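PDB 2DUY: competence protein ComEA-related protein from Thermus thermophilus, which is of unknown function but carries a helix-hairpin-helix domain of a kind that often binds DNA, and so probably binds DNA. Local coordinates for residues A[24-29]-A[42-47]. Residues are numbered along the deposited sequence; the frame is centred on the assembly and turned at random.
Sequences ASLEEL and RIVEGR
Ala24 offers its backbone carbonyl to the guanidinium of Arg47, which lies just past the end of helix 37-45. The main bond runs from Arg47 NH2 to Ala24 O at 2.7 Å and is nearly straight, with an N-H...O angle of 162°. Arg47 NH1 adds a weak, bent second bond of 3.2 Å to the same Ala24 O, so one oxygen is held by both amino groups at the edge of the guanidinium, close to its plane. An arginine suits this place because its chain, extended from CG to NE, is long enough to bridge the two segments, and its NE-H remains to bind Leu21 O. Together these bonds should fix the rotation of the flat group.

Ser25 then starts helix 26-29 as the N-cap: its OG accepts from Glu28 N, while Glu28 OE2 accepts from Ser25 N at 2.8 Å. This reciprocal pair is a capping box. Because Ala24 O and Ser25 N belong to one peptide group, that peptide is gripped on its oxygen by Arg47 and on its N-H by Glu28.

Leu26, on the more exposed side, brings CD1 only loosely to Val44 CG2, 4.4 Å away. The apolar centre is Leu29, with CG anti to its carbonyl carbon (chi1 -70°). Leucine suits this buried place because its single CD1 meets three residues. It lies 3.8 Å from Val44 CG2. Ile43 CG2 is 3.9 Å from the same CD1, and Arg47 NH2 3.7 Å. Val44 CG2 also rests over one guanidinium face, offset toward its rim. Branched aliphatic residues thus pack against the bridge and between the helices, and Ala40 extends the interface along helix 37-45. Helices 26-29 and 37-45, joined by a short hairpin and packed through these side chains, form a helix-hairpin-helix, a motif that commonly binds DNA, as it probably does here.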
ATOM      1  N   ALA A  24      -2.527   2.948  -7.655  1.00 16.19           N
ATOM      2  CA  ALA A  24      -3.335   1.732  -7.572  1.00 19.00           C
ATOM      3  C   ALA A  24      -4.792   1.994  -7.204  1.00 18.45           C
ATOM      4  O   ALA A  24      -5.107   2.967  -6.523  1.00 19.03           O
ATOM      5  CB  ALA A  24      -2.724   0.782  -6.558  1.00 20.06           C
ATOM      6  N   SER A  25      -5.675   1.108  -7.660  1.00 20.14           N
ATOM      7  CA  SER A  25      -7.100   1.192  -7.358  1.00 19.29           C
ATOM      8  C   SER A  25      -7.268   0.523  -5.997  1.00 19.87           C
ATOM      9  O   SER A  25      -6.352  -0.141  -5.522  1.00 21.52           O
ATOM     10  CB  SER A  25      -7.903   0.397  -8.376  1.00 19.50           C
ATOM     11  OG  SER A  25      -7.624  -0.980  -8.221  1.00 20.08           O
ATOM     12  N   LEU A  26      -8.437   0.673  -5.384  1.00 20.82           N
ATOM     13  CA  LEU A  26      -8.676   0.071  -4.076  1.00 20.16           C
ATOM     14  C   LEU A  26      -8.435  -1.438  -4.098  1.00 21.40           C
ATOM     15  O   LEU A  26      -7.793  -1.978  -3.203  1.00 20.76           O
ATOM     16  CB  LEU A  26     -10.104   0.344  -3.609  1.00 20.18           C
ATOM     17  CG  LEU A  26     -10.332   0.041  -2.125  1.00 20.61           C
ATOM     18  CD1 LEU A  26      -9.802   1.206  -1.275  1.00 21.00           C
ATOM     19  CD2 LEU A  26     -11.811  -0.192  -1.868  1.00 22.12           C
ATOM     20  N   GLU A  27      -8.960  -2.106  -5.127  1.00 22.45           N
ATOM     21  CA  GLU A  27      -8.828  -3.557  -5.281  1.00 25.14           C
ATOM     22  C   GLU A  27      -7.368  -3.989  -5.393  1.00 23.81           C
ATOM     23  O   GLU A  27      -6.971  -5.020  -4.848  1.00 21.46           O
ATOM     24  CB  GLU A  27      -9.557  -4.038  -6.540  1.00 30.16           C
ATOM     25  CG  GLU A  27     -11.019  -3.632  -6.668  1.00 38.91           C
ATOM     26  CD  GLU A  27     -11.943  -4.393  -5.737  1.00 42.80           C
ATOM     27  OE1 GLU A  27     -13.179  -4.248  -5.878  1.00 46.42           O
ATOM     28  OE2 GLU A  27     -11.442  -5.133  -4.866  1.00 46.86           O
ATOM     29  N   GLU A  28      -6.582  -3.212  -6.130  1.00 22.64           N
ATOM     30  CA  GLU A  28      -5.171  -3.518  -6.322  1.00 23.65           C
ATOM     31  C   GLU A  28      -4.427  -3.415  -4.998  1.00 22.02           C
ATOM     32  O   GLU A  28      -3.561  -4.235  -4.694  1.00 22.65           O
ATOM     33  CB  GLU A  28      -4.570  -2.578  -7.375  1.00 24.73           C
ATOM     34  CG  GLU A  28      -4.994  -2.951  -8.797  1.00 28.79           C
ATOM     35  CD  GLU A  28      -4.811  -1.838  -9.825  1.00 29.01           C
ATOM     36  OE1 GLU A  28      -4.952  -2.138 -11.028  1.00 32.16           O
ATOM     37  OE2 GLU A  28      -4.540  -0.675  -9.453  1.00 28.67           O
ATOM     38  N   LEU A  29      -4.782  -2.419  -4.197  1.00 19.85           N
ATOM     39  CA  LEU A  29      -4.148  -2.253  -2.897  1.00 17.50           C
ATOM     40  C   LEU A  29      -4.574  -3.400  -1.981  1.00 18.13           C
ATOM     41  O   LEU A  29      -3.797  -3.877  -1.145  1.00 17.36           O
ATOM     42  CB  LEU A  29      -4.558  -0.920  -2.274  1.00 17.43           C
ATOM     43  CG  LEU A  29      -4.010   0.345  -2.933  1.00 18.57           C
ATOM     44  CD1 LEU A  29      -4.687   1.569  -2.362  1.00 18.66           C
ATOM     45  CD2 LEU A  29      -2.497   0.416  -2.689  1.00 17.04           C
ATOM     46  N   ARG A  42      -7.783   4.191   3.518  1.00 15.42           N
ATOM     47  CA  ARG A  42      -6.942   5.208   4.153  1.00 14.62           C
ATOM     48  C   ARG A  42      -5.704   5.509   3.313  1.00 14.59           C
ATOM     49  O   ARG A  42      -5.223   6.638   3.287  1.00 14.74           O
ATOM     50  CB  ARG A  42      -6.503   4.749   5.545  1.00 16.56           C
ATOM     51  CG  ARG A  42      -7.648   4.634   6.536  1.00 19.30           C
ATOM     52  CD  ARG A  42      -7.198   3.990   7.832  1.00 20.17           C
ATOM     53  NE  ARG A  42      -8.270   3.972   8.823  1.00 22.06           N
ATOM     54  CZ  ARG A  42      -8.196   3.346   9.994  1.00 26.26           C
ATOM     55  NH1 ARG A  42      -7.093   2.676  10.324  1.00 26.10           N
ATOM     56  NH2 ARG A  42      -9.220   3.397  10.840  1.00 25.32           N
ATOM     57  N   ILE A  43      -5.173   4.497   2.641  1.00 15.13           N
ATOM     58  CA  ILE A  43      -4.001   4.715   1.804  1.00 14.47           C
ATOM     59  C   ILE A  43      -4.379   5.675   0.670  1.00 14.42           C
ATOM     60  O   ILE A  43      -3.660   6.629   0.414  1.00 15.33           O
ATOM     61  CB  ILE A  43      -3.461   3.383   1.230  1.00 13.35           C
ATOM     62  CG1 ILE A  43      -2.814   2.577   2.362  1.00 14.88           C
ATOM     63  CG2 ILE A  43      -2.436   3.652   0.104  1.00 13.64           C
ATOM     64  CD1 ILE A  43      -2.389   1.171   1.965  1.00 13.72           C
ATOM     65  N   VAL A  44      -5.509   5.437   0.004  1.00 14.12           N
ATOM     66  CA  VAL A  44      -5.922   6.330  -1.094  1.00 13.84           C
ATOM     67  C   VAL A  44      -6.135   7.746  -0.582  1.00 13.73           C
ATOM     68  O   VAL A  44      -5.704   8.727  -1.206  1.00 13.38           O
ATOM     69  CB  VAL A  44      -7.245   5.883  -1.767  1.00 13.98           C
ATOM     70  CG1 VAL A  44      -7.652   6.913  -2.836  1.00 14.05           C
ATOM     71  CG2 VAL A  44      -7.075   4.518  -2.403  1.00 13.88           C
ATOM     72  N   GLU A  45      -6.807   7.852   0.559  1.00 15.43           N
ATOM     73  CA  GLU A  45      -7.098   9.151   1.153  1.00 15.53           C
ATOM     74  C   GLU A  45      -5.847   9.913   1.572  1.00 17.05           C
ATOM     75  O   GLU A  45      -5.858  11.144   1.635  1.00 16.51           O
ATOM     76  CB  GLU A  45      -8.036   8.977   2.354  1.00 17.50           C
ATOM     77  CG  GLU A  45      -9.439   8.524   1.952  1.00 20.05           C
ATOM     78  CD  GLU A  45     -10.408   8.470   3.116  1.00 25.09           C
ATOM     79  OE1 GLU A  45     -11.629   8.407   2.868  1.00 24.28           O
ATOM     80  OE2 GLU A  45      -9.955   8.485   4.277  1.00 25.73           O
ATOM     81  N   GLY A  46      -4.768   9.184   1.848  1.00 14.75           N
ATOM     82  CA  GLY A  46      -3.537   9.832   2.254  1.00 15.79           C
ATOM     83  C   GLY A  46      -2.625  10.289   1.122  1.00 14.58           C
ATOM     84  O   GLY A  46      -1.567  10.864   1.381  1.00 16.67           O
ATOM     85  N   ARG A  47      -3.026  10.053  -0.123  1.00 12.78           N
ATOM     86  CA  ARG A  47      -2.221  10.442  -1.284  1.00 11.73           C
ATOM     87  C   ARG A  47      -2.037  11.951  -1.367  1.00 11.79           C
ATOM     88  O   ARG A  47      -2.908  12.702  -0.935  1.00 14.53           O
ATOM     89  CB  ARG A  47      -2.882   9.941  -2.569  1.00 11.35           C
ATOM     90  CG  ARG A  47      -2.781   8.432  -2.722  1.00  9.19           C
ATOM     91  CD  ARG A  47      -3.634   7.871  -3.848  1.00 12.73           C
ATOM     92  NE  ARG A  47      -3.365   6.437  -3.952  1.00 13.33           N
ATOM     93  CZ  ARG A  47      -4.043   5.576  -4.704  1.00 13.62           C
ATOM     94  NH1 ARG A  47      -5.072   5.983  -5.445  1.00 13.54           N
ATOM     95  NH2 ARG A  47      -3.673   4.297  -4.720  1.00 15.34           N
TER